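Local atomic coordinates of nucleocapsid protein CP17 (Extra small virus, PDB entry 6JJA), a protein that forms the T=1 icosahedral shell of a satellite virus from sixty jelly-roll subunits and binds calcium ions, probably enclosing its single-stranded RNA genome. Residues E65-R77 with A145-P159. Numbering follows the deposited sequence.
Sequences ESGIYTLTVGSYR and ATGTLNTITTTAKDP
L71 and N150 face each other as a hydrogen-bonded pair in the antiparallel match of strands 68-72 and 148-154, whose directions differ by 167°. Here the register slips by one residue: L149 N and N150 N both donate to L71 O, at 3.0 Å and 3.3 Å, within its carbonyl plane; two residues thus face one, a classic beta bulge. The extra residue, L149, points its side chain toward segment 65-77, where V73 and Y76 lie. Its CD2 meets V73 CG2 at 3.5 Å, the two side chains crossing at about a right angle, while its other methyl, CD1, rests 3.7 Å from Y76 CE1. On the same face of the sheet, L71 CD2 touches I152 CD1 at 3.5 Å. Farther along, T154 OG1 approaches the Y69 ring at its edge, in plane, 3.3 Å from CE2; Y69 CG lies anti to its carbonyl carbon (chi1 -53°), which carries the ring along the strand to T154. I68, T70, T151 and T153 line the reverse, more solvent-exposed face. Y76 OH makes a weak hydrogen bond to N150 OD1, whereas N150 ND2 is held by Y133 OH, so both ends of the buried amide have partners. Beyond the bulge, R77 bends at its third side-chain torsion and brings NH2 to 2.6 Å from A145 O; this oxygen lies near the guanidinium plane, but the donor stands 38° out of the carbonyl plane. At the far end an E65–K157 salt bridge joins the loops. Strand 68-72 forms one margin of a four-stranded jelly-roll sheet, with strand 104-110 flanking 148-154 on its other side; helix 73-80 follows directly, and V73 packs on F90, L149 on I92 and Y76 on both, in strand 88-98 of the opposing sheet.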
loop_
_atom_site.group_PDB
_atom_site.type_symbol
_atom_site.label_atom_id
_atom_site.label_comp_id
_atom_site.label_asym_id
_atom_site.label_seq_id
_atom_site.Cartn_x
_atom_site.Cartn_y
_atom_site.Cartn_z
ATOM N N GLU A 65 81.014 28.217 16.151
ATOM C CA GLU A 65 81.260 29.416 15.365
ATOM C C GLU A 65 81.338 29.116 13.879
ATOM O O GLU A 65 81.126 30.016 13.062
ATOM C CB GLU A 65 82.543 30.090 15.839
ATOM C CG GLU A 65 82.496 30.498 17.299
ATOM C CD GLU A 65 81.398 31.492 17.593
ATOM O OE1 GLU A 65 81.098 32.330 16.714
ATOM O OE2 GLU A 65 80.822 31.429 18.698
ATOM N N SER A 66 81.644 27.870 13.516
ATOM C CA SER A 66 81.583 27.463 12.119
ATOM C C SER A 66 80.179 27.594 11.552
ATOM O O SER A 66 80.014 27.710 10.333
ATOM C CB SER A 66 82.063 26.022 11.988
ATOM O OG SER A 66 81.936 25.559 10.659
ATOM N N GLY A 67 79.163 27.592 12.407
ATOM C CA GLY A 67 77.792 27.526 11.969
ATOM C C GLY A 67 77.290 26.134 11.662
ATOM O O GLY A 67 76.150 25.992 11.207
ATOM N N ILE A 68 78.094 25.106 11.903
ATOM C CA ILE A 68 77.757 23.733 11.558
ATOM C C ILE A 68 77.691 22.924 12.841
ATOM O O ILE A 68 78.660 22.878 13.606
ATOM C CB ILE A 68 78.770 23.128 10.581
ATOM C CG1 ILE A 68 78.860 23.970 9.319
ATOM C CG2 ILE A 68 78.370 21.731 10.217
ATOM C CD1 ILE A 68 80.138 23.794 8.592
ATOM N N TYR A 69 76.554 22.275 13.064
ATOM C CA TYR A 69 76.280 21.545 14.290
ATOM C C TYR A 69 76.105 20.080 13.934
ATOM O O TYR A 69 75.109 19.697 13.316
ATOM C CB TYR A 69 75.048 22.104 14.994
ATOM C CG TYR A 69 75.131 23.590 15.225
ATOM C CD1 TYR A 69 75.764 24.107 16.338
ATOM C CD2 TYR A 69 74.590 24.477 14.318
ATOM C CE1 TYR A 69 75.848 25.457 16.540
ATOM C CE2 TYR A 69 74.671 25.830 14.514
ATOM C CZ TYR A 69 75.303 26.314 15.628
ATOM O OH TYR A 69 75.381 27.671 15.822
ATOM N N THR A 70 77.075 19.273 14.331
ATOM C CA THR A 70 77.123 17.867 13.965
ATOM C C THR A 70 76.445 17.027 15.038
ATOM O O THR A 70 76.765 17.151 16.225
ATOM C CB THR A 70 78.568 17.434 13.777
ATOM O OG1 THR A 70 79.172 18.208 12.738
ATOM C CG2 THR A 70 78.628 16.011 13.412
ATOM N N LEU A 71 75.512 16.178 14.620
ATOM C CA LEU A 71 74.815 15.263 15.515
ATOM C C LEU A 71 75.439 13.887 15.363
ATOM O O LEU A 71 75.203 13.195 14.374
ATOM C CB LEU A 71 73.325 15.207 15.212
ATOM C CG LEU A 71 72.374 16.188 15.892
ATOM C CD1 LEU A 71 72.467 16.089 17.391
ATOM C CD2 LEU A 71 72.653 17.577 15.449
ATOM N N THR A 72 76.228 13.491 16.349
ATOM C CA THR A 72 76.814 12.169 16.376
ATOM C C THR A 72 75.899 11.211 17.125
ATOM O O THR A 72 74.847 11.582 17.637
ATOM C CB THR A 72 78.195 12.220 17.014
ATOM O OG1 THR A 72 78.121 12.888 18.276
ATOM C CG2 THR A 72 79.152 12.947 16.127
ATOM N N VAL A 73 76.307 9.945 17.171
ATOM C CA VAL A 73 75.581 8.965 17.962
ATOM C C VAL A 73 75.801 9.216 19.442
ATOM O O VAL A 73 74.888 9.027 20.253
ATOM C CB VAL A 73 76.008 7.549 17.556
ATOM C CG1 VAL A 73 75.103 6.537 18.145
ATOM C CG2 VAL A 73 75.977 7.416 16.087
ATOM N N GLY A 74 77.005 9.631 19.817
ATOM C CA GLY A 74 77.255 10.020 21.189
ATOM C C GLY A 74 76.315 11.099 21.684
ATOM O O GLY A 74 75.938 11.103 22.853
ATOM N N SER A 75 75.919 12.015 20.808
ATOM C CA SER A 75 75.003 13.079 21.192
ATOM C C SER A 75 73.658 12.517 21.629
ATOM O O SER A 75 73.206 12.743 22.759
ATOM C CB SER A 75 74.819 14.043 20.026
ATOM O OG SER A 75 76.017 14.737 19.739
ATOM N N TYR A 76 72.989 11.804 20.725
ATOM C CA TYR A 76 71.719 11.182 21.056
ATOM C C TYR A 76 71.850 10.270 22.262
ATOM O O TYR A 76 70.954 10.215 23.106
ATOM C CB TYR A 76 71.196 10.385 19.873
ATOM C CG TYR A 76 70.887 11.155 18.618
ATOM C CD1 TYR A 76 71.869 11.427 17.693
ATOM C CD2 TYR A 76 69.603 11.561 18.331
ATOM C CE1 TYR A 76 71.589 12.105 16.539
ATOM C CE2 TYR A 76 69.314 12.239 17.180
ATOM C CZ TYR A 76 70.312 12.508 16.289
ATOM O OH TYR A 76 70.036 13.184 15.130
ATOM N N ARG A 77 72.952 9.533 22.355
ATOM C CA ARG A 77 73.131 8.607 23.463
ATOM C C ARG A 77 73.227 9.337 24.795
ATOM O O ARG A 77 72.561 8.957 25.763
ATOM C CB ARG A 77 74.372 7.765 23.229
ATOM C CG ARG A 77 74.300 6.396 23.826
ATOM C CD ARG A 77 75.532 5.613 23.539
ATOM N NE ARG A 77 75.533 5.062 22.197
ATOM C CZ ARG A 77 76.544 5.140 21.346
ATOM N NH1 ARG A 77 77.671 5.744 21.670
ATOM N NH2 ARG A 77 76.424 4.599 20.157
ATOM N N ALA A 145 78.517 1.618 18.685
ATOM C CA ALA A 145 78.337 2.401 17.480
ATOM C C ALA A 145 78.780 3.837 17.701
ATOM O O ALA A 145 78.611 4.410 18.777
ATOM C CB ALA A 145 76.878 2.380 17.047
ATOM N N THR A 146 79.359 4.414 16.658
ATOM C CA THR A 146 79.689 5.823 16.646
ATOM C C THR A 146 79.517 6.329 15.227
ATOM O O THR A 146 78.984 5.637 14.355
ATOM C CB THR A 146 81.105 6.085 17.151
ATOM O OG1 THR A 146 81.308 7.497 17.265
ATOM C CG2 THR A 146 82.118 5.507 16.198
ATOM N N GLY A 147 79.965 7.549 15.000
ATOM C CA GLY A 147 79.868 8.175 13.701
ATOM C C GLY A 147 78.846 9.294 13.687
ATOM O O GLY A 147 78.061 9.487 14.613
ATOM N N THR A 148 78.880 10.035 12.591
ATOM C CA THR A 148 77.971 11.147 12.402
ATOM C C THR A 148 76.697 10.659 11.735
ATOM O O THR A 148 76.746 9.874 10.786
ATOM C CB THR A 148 78.634 12.233 11.570
ATOM O OG1 THR A 148 79.907 12.554 12.127
ATOM C CG2 THR A 148 77.811 13.453 11.567
ATOM N N LEU A 149 75.559 11.111 12.250
ATOM C CA LEU A 149 74.259 10.717 11.737
ATOM C C LEU A 149 73.596 11.851 10.974
ATOM O O LEU A 149 73.220 11.695 9.808
ATOM C CB LEU A 149 73.359 10.280 12.886
ATOM C CG LEU A 149 73.859 9.212 13.825
ATOM C CD1 LEU A 149 72.803 9.001 14.858
ATOM C CD2 LEU A 149 74.166 7.949 13.092
ATOM N N ASN A 150 73.444 12.989 11.626
ATOM C CA ASN A 150 72.794 14.148 11.055
ATOM C C ASN A 150 73.702 15.349 11.217
ATOM O O ASN A 150 74.513 15.417 12.144
ATOM C CB ASN A 150 71.449 14.433 11.704
ATOM C CG ASN A 150 70.513 13.268 11.633
ATOM O OD1 ASN A 150 70.537 12.378 12.477
ATOM N ND2 ASN A 150 69.670 13.265 10.620
ATOM N N THR A 151 73.567 16.285 10.302
ATOM C CA THR A 151 74.366 17.494 10.305
ATOM C C THR A 151 73.465 18.681 10.042
ATOM O O THR A 151 72.676 18.679 9.094
ATOM C CB THR A 151 75.473 17.420 9.266
ATOM O OG1 THR A 151 76.228 16.222 9.469
ATOM C CG2 THR A 151 76.382 18.592 9.384
ATOM N N ILE A 152 73.585 19.689 10.892
ATOM C CA ILE A 152 72.809 20.912 10.791
ATOM C C ILE A 152 73.761 22.037 10.441
ATOM O O ILE A 152 74.859 22.127 11.000
ATOM C CB ILE A 152 72.055 21.221 12.090
ATOM C CG1 ILE A 152 71.200 20.043 12.515
ATOM C CG2 ILE A 152 71.177 22.383 11.888
ATOM C CD1 ILE A 152 70.739 20.135 13.912
ATOM N N THR A 153 73.348 22.885 9.513
ATOM C CA THR A 153 74.180 23.965 9.017
ATOM C C THR A 153 73.374 25.253 9.070
ATOM O O THR A 153 72.389 25.407 8.342
ATOM C CB THR A 153 74.667 23.671 7.606
ATOM O OG1 THR A 153 75.423 22.453 7.606
ATOM C CG2 THR A 153 75.526 24.794 7.092
ATOM N N THR A 154 73.783 26.160 9.944
ATOM C CA THR A 154 73.237 27.501 9.996
ATOM C C THR A 154 74.335 28.495 9.652
ATOM O O THR A 154 75.525 28.225 9.827
ATOM C CB THR A 154 72.654 27.820 11.379
ATOM O OG1 THR A 154 73.713 28.071 12.311
ATOM C CG2 THR A 154 71.827 26.678 11.889
ATOM N N THR A 155 73.921 29.650 9.151
ATOM C CA THR A 155 74.873 30.707 8.863
ATOM C C THR A 155 75.655 31.051 10.122
ATOM O O THR A 155 75.121 31.055 11.231
ATOM C CB THR A 155 74.153 31.942 8.336
ATOM O OG1 THR A 155 73.667 31.688 7.011
ATOM C CG2 THR A 155 75.086 33.128 8.307
ATOM N N ALA A 156 76.943 31.321 9.948
ATOM C CA ALA A 156 77.778 31.673 11.084
ATOM C C ALA A 156 77.260 32.942 11.742
ATOM O O ALA A 156 76.573 33.751 11.116
ATOM C CB ALA A 156 79.222 31.858 10.641
ATOM N N LYS A 157 77.582 33.106 13.023
ATOM C CA LYS A 157 77.106 34.242 13.805
ATOM C C LYS A 157 75.587 34.197 13.932
ATOM O O LYS A 157 74.893 35.202 13.771
ATOM C CB LYS A 157 77.561 35.567 13.189
ATOM C CG LYS A 157 79.062 35.724 13.056
ATOM C CD LYS A 157 79.735 35.915 14.401
ATOM C CE LYS A 157 80.277 34.608 14.967
ATOM N NZ LYS A 157 81.068 34.837 16.196
ATOM N N ASP A 158 75.072 33.012 14.218
ATOM C CA ASP A 158 73.650 32.785 14.382
ATOM C C ASP A 158 73.395 32.071 15.698
ATOM O O ASP A 158 74.294 31.427 16.251
ATOM C CB ASP A 158 73.090 31.940 13.235
ATOM C CG ASP A 158 72.780 32.755 12.007
ATOM O OD1 ASP A 158 73.409 33.818 11.819
ATOM O OD2 ASP A 158 71.918 32.322 11.218
ATOM N N PRO A 159 72.181 32.159 16.230
ATOM C CA PRO A 159 71.866 31.407 17.439
ATOM C C PRO A 159 71.930 29.912 17.187
ATOM O O PRO A 159 71.983 29.442 16.050
ATOM C CB PRO A 159 70.440 31.852 17.777
ATOM C CG PRO A 159 70.236 33.099 17.033
ATOM C CD PRO A 159 71.053 32.996 15.805
#